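Local atomic coordinates of SusD superfamily protein (Bacteroides vulgatus ATCC 8482, PDB entry 3JQ0), a protein that probably binds nutrient glycans at the outer membrane of a gut Bacteroides. Residues S70-M75 with F116-S121; V323-A328 with S333-I338; G344-L347 with T352-F355. One frame throughout, in Å; residues are numbered along the deposited sequence.

Contact 1. Residues S70-M75 with F116-S121; sequences SNYGDM and FHLLRS
Leu118 meets Met75 and Tyr72 in an apolar contact buried inside the protein. One methyl of Leu118 does most of the touching. Its CD2 lies 3.6 Å from Met75 CE, and the same CD2 is 3.8 Å from Tyr72 CB. The Tyr72 ring is met only obliquely, through CD1. Met75 is a selenomethionine. Its side chain leaves the backbone toward the helix and then turns about the CG-SE bond (chi3 -105°), which lays the CE methyl against Leu118. The Leu118 and Met75 side chains run past each other in opposite directions.

His117 adds a looser touch, with its CB 4.1 Å from Met75 SE. Its imidazole works in another direction: ND1 bonds to Tyr450 OH and NE2 to Tyr113 OH, while Phe30 stacks on the ring. The Tyr72 ring has its own partner, Trp122, in an edge-to-face pair.

This is loop-on-helix packing in the helical, TPR-clan part of the SusD-family fold. Residues Asn71 to Asp74 all have positive phi and form a left-handed turn. The contact joins that turn, which leads into helix 75-91, to the C-terminal end of helix 97-122. Helix 27-34 adds Leu33 against Met75.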
loop_
_atom_site.group_PDB
_atom_site.type_symbol
_atom_site.label_atom_id
_atom_site.label_comp_id
_atom_site.label_asym_id
_atom_site.label_seq_id
_atom_site.Cartn_x
_atom_site.Cartn_y
_atom_site.Cartn_z
ATOM N N SER A 70 -17.393 0.524 5.729
ATOM C CA SER A 70 -18.743 0.457 5.184
ATOM C C SER A 70 -18.808 0.750 3.697
ATOM O O SER A 70 -17.955 1.434 3.134
ATOM C CB SER A 70 -19.680 1.442 5.915
ATOM O OG SER A 70 -20.060 0.924 7.172
ATOM N N ASN A 71 -19.889 0.271 3.080
ATOM C CA ASN A 71 -20.284 0.699 1.734
ATOM C C ASN A 71 -19.195 0.628 0.705
ATOM O O ASN A 71 -18.960 1.579 -0.052
ATOM C CB ASN A 71 -20.908 2.113 1.758
ATOM C CG ASN A 71 -21.701 2.447 0.475
ATOM O OD1 ASN A 71 -22.250 1.541 -0.160
ATOM N ND2 ASN A 71 -21.768 3.697 0.106
ATOM N N TYR A 72 -18.486 -0.482 0.702
ATOM C CA TYR A 72 -17.460 -0.734 -0.321
ATOM C C TYR A 72 -16.421 0.389 -0.348
ATOM O O TYR A 72 -15.876 0.729 -1.409
ATOM C CB TYR A 72 -18.093 -0.972 -1.698
ATOM C CG TYR A 72 -19.009 -2.168 -1.737
ATOM C CD1 TYR A 72 -18.532 -3.471 -1.680
ATOM C CD2 TYR A 72 -20.408 -1.979 -1.742
ATOM C CE1 TYR A 72 -19.388 -4.554 -1.746
ATOM C CE2 TYR A 72 -21.271 -3.078 -1.835
ATOM C CZ TYR A 72 -20.753 -4.352 -1.843
ATOM O OH TYR A 72 -21.625 -5.404 -1.995
ATOM N N GLY A 73 -16.118 0.948 0.811
ATOM C CA GLY A 73 -15.137 2.015 0.876
ATOM C C GLY A 73 -15.511 3.271 0.125
ATOM O O GLY A 73 -14.624 4.044 -0.210
ATOM N N ASP A 74 -16.802 3.469 -0.151
ATOM C CA ASP A 74 -17.305 4.568 -0.913
ATOM C C ASP A 74 -16.739 4.607 -2.346
ATOM O O ASP A 74 -16.664 5.656 -2.970
ATOM C CB ASP A 74 -17.049 5.847 -0.139
ATOM C CG ASP A 74 -17.858 6.954 -0.632
ATOM O OD1 ASP A 74 -19.020 6.740 -1.052
ATOM O OD2 ASP A 74 -17.305 8.072 -0.652
HETATM N N MSE A 75 -16.350 3.451 -2.867
HETATM C CA MSE A 75 -15.733 3.416 -4.211
HETATM C C MSE A 75 -16.698 3.553 -5.374
HETATM O O MSE A 75 -16.309 4.036 -6.433
HETATM C CB MSE A 75 -14.846 2.195 -4.341
HETATM C CG MSE A 75 -13.591 2.284 -3.507
HETATM SE SE MSE A 75 -12.410 0.750 -3.827
HETATM C CE MSE A 75 -12.725 -0.226 -2.245
ATOM N N PHE A 116 -10.273 -3.918 -8.622
ATOM C CA PHE A 116 -9.323 -4.912 -8.099
ATOM C C PHE A 116 -9.220 -4.839 -6.564
ATOM O O PHE A 116 -9.098 -5.877 -5.911
ATOM C CB PHE A 116 -7.987 -4.764 -8.807
ATOM C CG PHE A 116 -6.970 -5.822 -8.455
ATOM C CD1 PHE A 116 -7.263 -7.175 -8.542
ATOM C CD2 PHE A 116 -5.694 -5.454 -8.055
ATOM C CE1 PHE A 116 -6.335 -8.130 -8.241
ATOM C CE2 PHE A 116 -4.757 -6.426 -7.744
ATOM C CZ PHE A 116 -5.070 -7.774 -7.855
ATOM N N HIS A 117 -9.321 -3.647 -5.962
ATOM C CA HIS A 117 -9.519 -3.564 -4.507
ATOM C C HIS A 117 -10.804 -4.256 -4.097
ATOM O O HIS A 117 -10.872 -4.994 -3.119
ATOM C CB HIS A 117 -9.533 -2.127 -4.023
ATOM C CG HIS A 117 -8.186 -1.509 -3.850
ATOM N ND1 HIS A 117 -7.289 -1.883 -2.882
ATOM C CD2 HIS A 117 -7.641 -0.447 -4.496
ATOM C CE1 HIS A 117 -6.227 -1.109 -2.972
ATOM N NE2 HIS A 117 -6.402 -0.235 -3.956
ATOM N N LEU A 118 -11.882 -3.989 -4.838
ATOM C CA LEU A 118 -13.187 -4.598 -4.507
ATOM C C LEU A 118 -13.150 -6.127 -4.593
ATOM O O LEU A 118 -13.658 -6.815 -3.726
ATOM C CB LEU A 118 -14.318 -4.029 -5.403
ATOM C CG LEU A 118 -14.656 -2.538 -5.218
ATOM C CD1 LEU A 118 -15.662 -2.077 -6.271
ATOM C CD2 LEU A 118 -15.214 -2.323 -3.819
ATOM N N LEU A 119 -12.521 -6.649 -5.654
ATOM C CA LEU A 119 -12.423 -8.113 -5.834
ATOM C C LEU A 119 -11.700 -8.766 -4.654
ATOM O O LEU A 119 -12.160 -9.740 -4.099
ATOM C CB LEU A 119 -11.637 -8.409 -7.102
ATOM C CG LEU A 119 -11.375 -9.879 -7.350
ATOM C CD1 LEU A 119 -12.643 -10.678 -7.644
ATOM C CD2 LEU A 119 -10.340 -10.056 -8.453
ATOM N N ARG A 120 -10.544 -8.208 -4.277
ATOM C CA ARG A 120 -9.723 -8.797 -3.230
ATOM C C ARG A 120 -10.341 -8.659 -1.849
ATOM O O ARG A 120 -10.054 -9.434 -0.950
ATOM C CB ARG A 120 -8.312 -8.206 -3.267
ATOM C CG ARG A 120 -7.522 -8.565 -4.525
ATOM C CD ARG A 120 -6.141 -7.951 -4.494
ATOM N NE ARG A 120 -6.221 -6.512 -4.716
ATOM C CZ ARG A 120 -5.170 -5.710 -4.649
ATOM N NH1 ARG A 120 -3.984 -6.193 -4.336
ATOM N NH2 ARG A 120 -5.328 -4.408 -4.845
ATOM N N SER A 121 -11.186 -7.644 -1.696
ATOM C CA SER A 121 -11.731 -7.284 -0.378
ATOM C C SER A 121 -13.138 -7.831 -0.152
ATOM O O SER A 121 -13.410 -8.420 0.877
ATOM C CB SER A 121 -11.660 -5.768 -0.176
ATOM O OG SER A 121 -10.294 -5.361 -0.196
#

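Contact 2. Residues V323-A328 with S333-I338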
loop_
_atom_site.group_PDB
_atom_site.type_symbol
_atom_site.label_atom_id
_atom_site.label_comp_id
_atom_site.label_asym_id
_atom_site.label_seq_id
_atom_site.Cartn_x
_atom_site.Cartn_y
_atom_site.Cartn_z
ATOM N N VAL A 323 10.966 4.160 21.211
ATOM C CA VAL A 323 10.932 5.023 22.374
ATOM C C VAL A 323 11.068 4.181 23.647
ATOM O O VAL A 323 10.729 2.999 23.683
ATOM C CB VAL A 323 9.683 5.934 22.402
ATOM C CG1 VAL A 323 9.635 6.840 21.162
ATOM C CG2 VAL A 323 8.367 5.173 22.562
ATOM N N TYR A 324 11.638 4.832 24.630
ATOM C CA TYR A 324 12.036 4.266 25.895
ATOM C C TYR A 324 11.386 5.073 27.001
ATOM O O TYR A 324 10.814 6.156 26.804
ATOM C CB TYR A 324 13.593 4.283 26.030
ATOM C CG TYR A 324 14.291 3.490 24.969
ATOM C CD1 TYR A 324 14.405 3.972 23.663
ATOM C CD2 TYR A 324 14.845 2.250 25.262
ATOM C CE1 TYR A 324 15.018 3.234 22.680
ATOM C CE2 TYR A 324 15.464 1.506 24.271
ATOM C CZ TYR A 324 15.515 1.975 22.976
ATOM O OH TYR A 324 16.132 1.234 21.971
ATOM N N LYS A 325 11.482 4.564 28.228
ATOM C CA LYS A 325 11.214 5.389 29.405
ATOM C C LYS A 325 12.344 5.165 30.409
ATOM O O LYS A 325 12.888 4.039 30.556
ATOM C CB LYS A 325 9.829 5.108 30.009
ATOM C CG LYS A 325 8.671 5.665 29.174
ATOM C CD LYS A 325 7.302 5.107 29.557
ATOM C CE LYS A 325 6.829 5.484 30.913
ATOM N NZ LYS A 325 5.525 4.722 31.229
ATOM N N LYS A 326 12.692 6.235 31.101
ATOM C CA LYS A 326 13.698 6.181 32.154
ATOM C C LYS A 326 12.964 6.299 33.474
ATOM O O LYS A 326 12.300 7.320 33.735
ATOM C CB LYS A 326 14.679 7.323 31.996
ATOM C CG LYS A 326 15.807 7.255 33.073
ATOM C CD LYS A 326 16.949 8.171 32.726
ATOM C CE LYS A 326 16.567 9.569 32.775
ATOM N NZ LYS A 326 17.740 10.468 32.438
ATOM N N ASP A 327 13.028 5.296 34.305
ATOM C CA ASP A 327 12.320 5.305 35.565
ATOM C C ASP A 327 13.034 6.175 36.596
ATOM O O ASP A 327 14.117 6.712 36.349
ATOM C CB ASP A 327 12.002 3.868 36.006
ATOM C CG ASP A 327 13.182 3.059 36.336
ATOM O OD1 ASP A 327 14.185 3.601 36.848
ATOM O OD2 ASP A 327 13.043 1.820 36.155
ATOM N N ALA A 328 12.416 6.305 37.764
ATOM C CA ALA A 328 12.953 7.179 38.822
ATOM C C ALA A 328 14.248 6.614 39.393
ATOM O O ALA A 328 14.949 7.330 40.085
ATOM C CB ALA A 328 11.934 7.423 39.929
ATOM N N SER A 333 14.410 1.658 29.827
ATOM C CA SER A 333 13.778 0.437 29.320
ATOM C C SER A 333 13.055 0.746 27.999
ATOM O O SER A 333 12.363 1.767 27.904
ATOM C CB SER A 333 12.775 -0.051 30.365
ATOM O OG SER A 333 13.479 -0.463 31.535
ATOM N N TYR A 334 13.142 -0.162 27.045
ATOM C CA TYR A 334 12.402 -0.075 25.813
ATOM C C TYR A 334 10.912 -0.084 26.109
ATOM O O TYR A 334 10.442 -0.913 26.894
ATOM C CB TYR A 334 12.756 -1.261 24.932
ATOM C CG TYR A 334 11.899 -1.420 23.694
ATOM C CD1 TYR A 334 11.911 -0.464 22.677
ATOM C CD2 TYR A 334 11.070 -2.498 23.527
ATOM C CE1 TYR A 334 11.099 -0.608 21.543
ATOM C CE2 TYR A 334 10.266 -2.644 22.435
ATOM C CZ TYR A 334 10.304 -1.702 21.418
ATOM O OH TYR A 334 9.516 -1.821 20.296
ATOM N N PHE A 335 10.184 0.833 25.492
ATOM C CA PHE A 335 8.756 0.981 25.739
ATOM C C PHE A 335 7.947 0.543 24.512
ATOM O O PHE A 335 6.997 -0.232 24.632
ATOM C CB PHE A 335 8.450 2.383 26.221
ATOM C CG PHE A 335 7.016 2.556 26.718
ATOM C CD1 PHE A 335 6.547 1.835 27.808
ATOM C CD2 PHE A 335 6.148 3.439 26.096
ATOM C CE1 PHE A 335 5.209 2.004 28.218
ATOM C CE2 PHE A 335 4.863 3.627 26.538
ATOM C CZ PHE A 335 4.395 2.902 27.583
ATOM N N GLY A 336 8.302 1.023 23.331
ATOM C CA GLY A 336 7.655 0.559 22.133
ATOM C C GLY A 336 8.085 1.363 20.935
ATOM O O GLY A 336 8.835 2.337 21.047
ATOM N N PRO A 337 7.524 1.009 19.771
ATOM C CA PRO A 337 7.864 1.704 18.517
ATOM C C PRO A 337 6.822 2.743 18.163
ATOM O O PRO A 337 5.620 2.587 18.494
ATOM C CB PRO A 337 7.868 0.552 17.503
ATOM C CG PRO A 337 6.757 -0.313 17.988
ATOM C CD PRO A 337 6.753 -0.230 19.489
ATOM N N ILE A 338 7.259 3.773 17.445
ATOM C CA ILE A 338 6.375 4.748 16.810
ATOM C C ILE A 338 6.571 4.676 15.292
ATOM O O ILE A 338 7.653 4.390 14.769
ATOM C CB ILE A 338 6.544 6.193 17.333
ATOM C CG1 ILE A 338 7.946 6.711 17.051
ATOM C CG2 ILE A 338 6.209 6.272 18.807
ATOM C CD1 ILE A 338 8.122 8.245 17.259
HETATM O O HOH W 1 12.328 0.663 33.751
#
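Val323 O accepts two backbone N-H groups, from Phe335 N at 2.9 Å and from Gly336 N at 3.1 Å. This is a classic beta bulge in the antiparallel hairpin of strands 320-326 and 332-339. The Phe335 N-H lies in the carbonyl plane, on a lone pair; that of Gly336 is tilted 30° from it. Val323 N returns a bond to Gly336 O. Past the bulge, Lys325 and Ser333 form a regular hydrogen-bonded pair.

The bulge turns Phe335 toward the neighbouring strand. In one of its two conformers, Lys325 lies over one face of that ring, with CD 3.7 Å from the ring centroid. With a bend at chi3 (66°), NZ stays off-centre over the ring, 4.5 Å from its centroid, in a cation-pi contact. With an alanine at Phe335, the Lys325 chain would probably lose the ring it lies on and be freer to turn. Tyr276 also meets the Phe335 ring.

Tyr324 and Tyr334 form a T-shaped pair. The edge of Tyr334 points at the face of Tyr324, with the planes at 71°. Tyr334 OH bonds to Arg302 O. One water links Asp327, just past the end of its strand, to Ser333 on the other strand: it donates to Asp327 OD2 at 2.8 Å and is 2.7 Å from OG in one Ser333 conformer.

Contact 3. Residues G344-L347 with T352-F355; sequences GTML and TRSF
Gly344 passes close to Ser354 where two arms of the loop between strands 332-339 and 359-363 run side by side. They form a single antiparallel beta bridge, Thr345 with Ser354. Gly344 CA makes a CA-H...O contact of 3.2 Å with Ser354 O. The positive phi (59°) suits a glycine, and a beta carbon here would collide with Ser354 O. Gly344 N is bonded to Asp357 OD2.

Thr345 carries both hydrogen bonds of the bridge. Its N donates to Ser354 O at 2.9 Å. Ser354 N donates back to Thr345 O at 2.8 Å, nearly in line with the carbonyl. The Thr345 side chain points away from the other arm, while Arg353 CD packs 3.5 Å from Thr345 O.

Met346, a selenomethionine, crosses Arg353 at about a right angle. Bends at chi2 and chi3 fold its end back over the other arm, where Met346 CE is 3.6 Å from Thr352 O. Its CG comes within 4.1 Å of Arg353 NE, obliquely to the guanidinium. That group is held from outside: NH1 bonds to Gln343 O and NE to Gln291 OE1. Both bonds help fix the arginine beside the bridge.

Leu347 adds one methyl: its CD1 is 3.6 Å from Ser354 OG.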
loop_
_atom_site.group_PDB
_atom_site.type_symbol
_atom_site.label_atom_id
_atom_site.label_comp_id
_atom_site.label_asym_id
_atom_site.label_seq_id
_atom_site.Cartn_x
_atom_site.Cartn_y
_atom_site.Cartn_z
ATOM N N GLY A 344 6.672 14.081 6.951
ATOM C CA GLY A 344 6.022 15.356 6.697
ATOM C C GLY A 344 7.019 16.519 6.643
ATOM O O GLY A 344 8.148 16.392 6.155
ATOM N N THR A 345 6.536 17.674 7.070
ATOM C CA THR A 345 7.277 18.914 6.985
ATOM C C THR A 345 6.919 19.787 8.153
ATOM O O THR A 345 5.871 19.646 8.762
ATOM C CB THR A 345 6.988 19.617 5.620
ATOM O OG1 THR A 345 7.938 20.643 5.403
ATOM C CG2 THR A 345 5.575 20.158 5.546
HETATM N N MSE A 346 7.794 20.746 8.422
HETATM C CA MSE A 346 7.552 21.704 9.454
HETATM C C MSE A 346 7.362 23.043 8.816
HETATM O O MSE A 346 8.308 23.591 8.242
HETATM C CB MSE A 346 8.772 21.870 10.326
HETATM C CG MSE A 346 8.720 21.152 11.427
HETATM SE SE MSE A 346 7.248 21.305 12.737
HETATM C CE MSE A 346 6.512 23.133 12.856
ATOM N N LEU A 347 6.144 23.552 8.864
ATOM C CA LEU A 347 5.851 24.841 8.323
ATOM C C LEU A 347 6.371 25.945 9.260
ATOM O O LEU A 347 6.240 25.879 10.474
ATOM C CB LEU A 347 4.346 24.937 8.076
ATOM C CG LEU A 347 3.751 23.855 7.181
ATOM C CD1 LEU A 347 2.233 23.966 7.111
ATOM C CD2 LEU A 347 4.366 23.873 5.797
ATOM N N THR A 352 3.706 21.914 15.451
ATOM C CA THR A 352 3.629 20.482 15.236
ATOM C C THR A 352 3.911 20.159 13.784
ATOM O O THR A 352 3.654 20.962 12.885
ATOM C CB THR A 352 2.311 19.917 15.684
ATOM O OG1 THR A 352 1.270 20.385 14.824
ATOM C CG2 THR A 352 2.008 20.183 17.177
ATOM N N ARG A 353 4.366 18.926 13.546
ATOM C CA ARG A 353 4.651 18.449 12.205
ATOM C C ARG A 353 3.372 18.399 11.358
ATOM O O ARG A 353 2.319 18.063 11.868
ATOM C CB ARG A 353 5.269 17.058 12.296
ATOM C CG ARG A 353 6.013 16.603 11.060
ATOM C CD ARG A 353 7.347 17.316 10.849
ATOM N NE ARG A 353 8.296 17.125 11.928
ATOM C CZ ARG A 353 9.028 16.020 12.116
ATOM N NH1 ARG A 353 8.888 14.953 11.336
ATOM N NH2 ARG A 353 9.858 15.947 13.144
ATOM N N SER A 354 3.525 18.732 10.087
ATOM C CA SER A 354 2.440 18.650 9.128
ATOM C C SER A 354 2.649 17.446 8.217
ATOM O O SER A 354 3.659 17.363 7.504
ATOM C CB SER A 354 2.378 19.939 8.308
ATOM O OG SER A 354 2.061 21.060 9.152
ATOM N N PHE A 355 1.702 16.518 8.232
ATOM C CA PHE A 355 1.806 15.262 7.467
ATOM C C PHE A 355 1.281 15.443 6.063
ATOM O O PHE A 355 0.149 15.050 5.725
ATOM C CB PHE A 355 1.145 14.132 8.269
ATOM C CG PHE A 355 1.915 13.836 9.522
ATOM C CD1 PHE A 355 3.080 13.095 9.469
ATOM C CD2 PHE A 355 1.550 14.361 10.743
ATOM C CE1 PHE A 355 3.842 12.827 10.582
ATOM C CE2 PHE A 355 2.301 14.071 11.915
ATOM C CZ PHE A 355 3.454 13.322 11.802
#

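In the fold
Contact 1 is core packing: every touching residue is buried, and the contact ties a turn to a helix 41 residues further on. Contacts 2 and 3 are local, each joining neighbouring parts of the chain, and are only partly buried. Contact 2 lies farthest out, about 29 Å from the chain centre to its own centre, against 15 Å for contact 1. The chemistry follows: methyl and selenomethionine packing in contact 1, paired backbone bonds in the other two. Contact 2 adds a T-shaped tyrosine pair and a lysine in CH-pi and cation-pi contact with a phenylalanine; contact 3 has just one bridge. Strand 332-339 belongs to contact 2 and leads into the loop that holds contact 3.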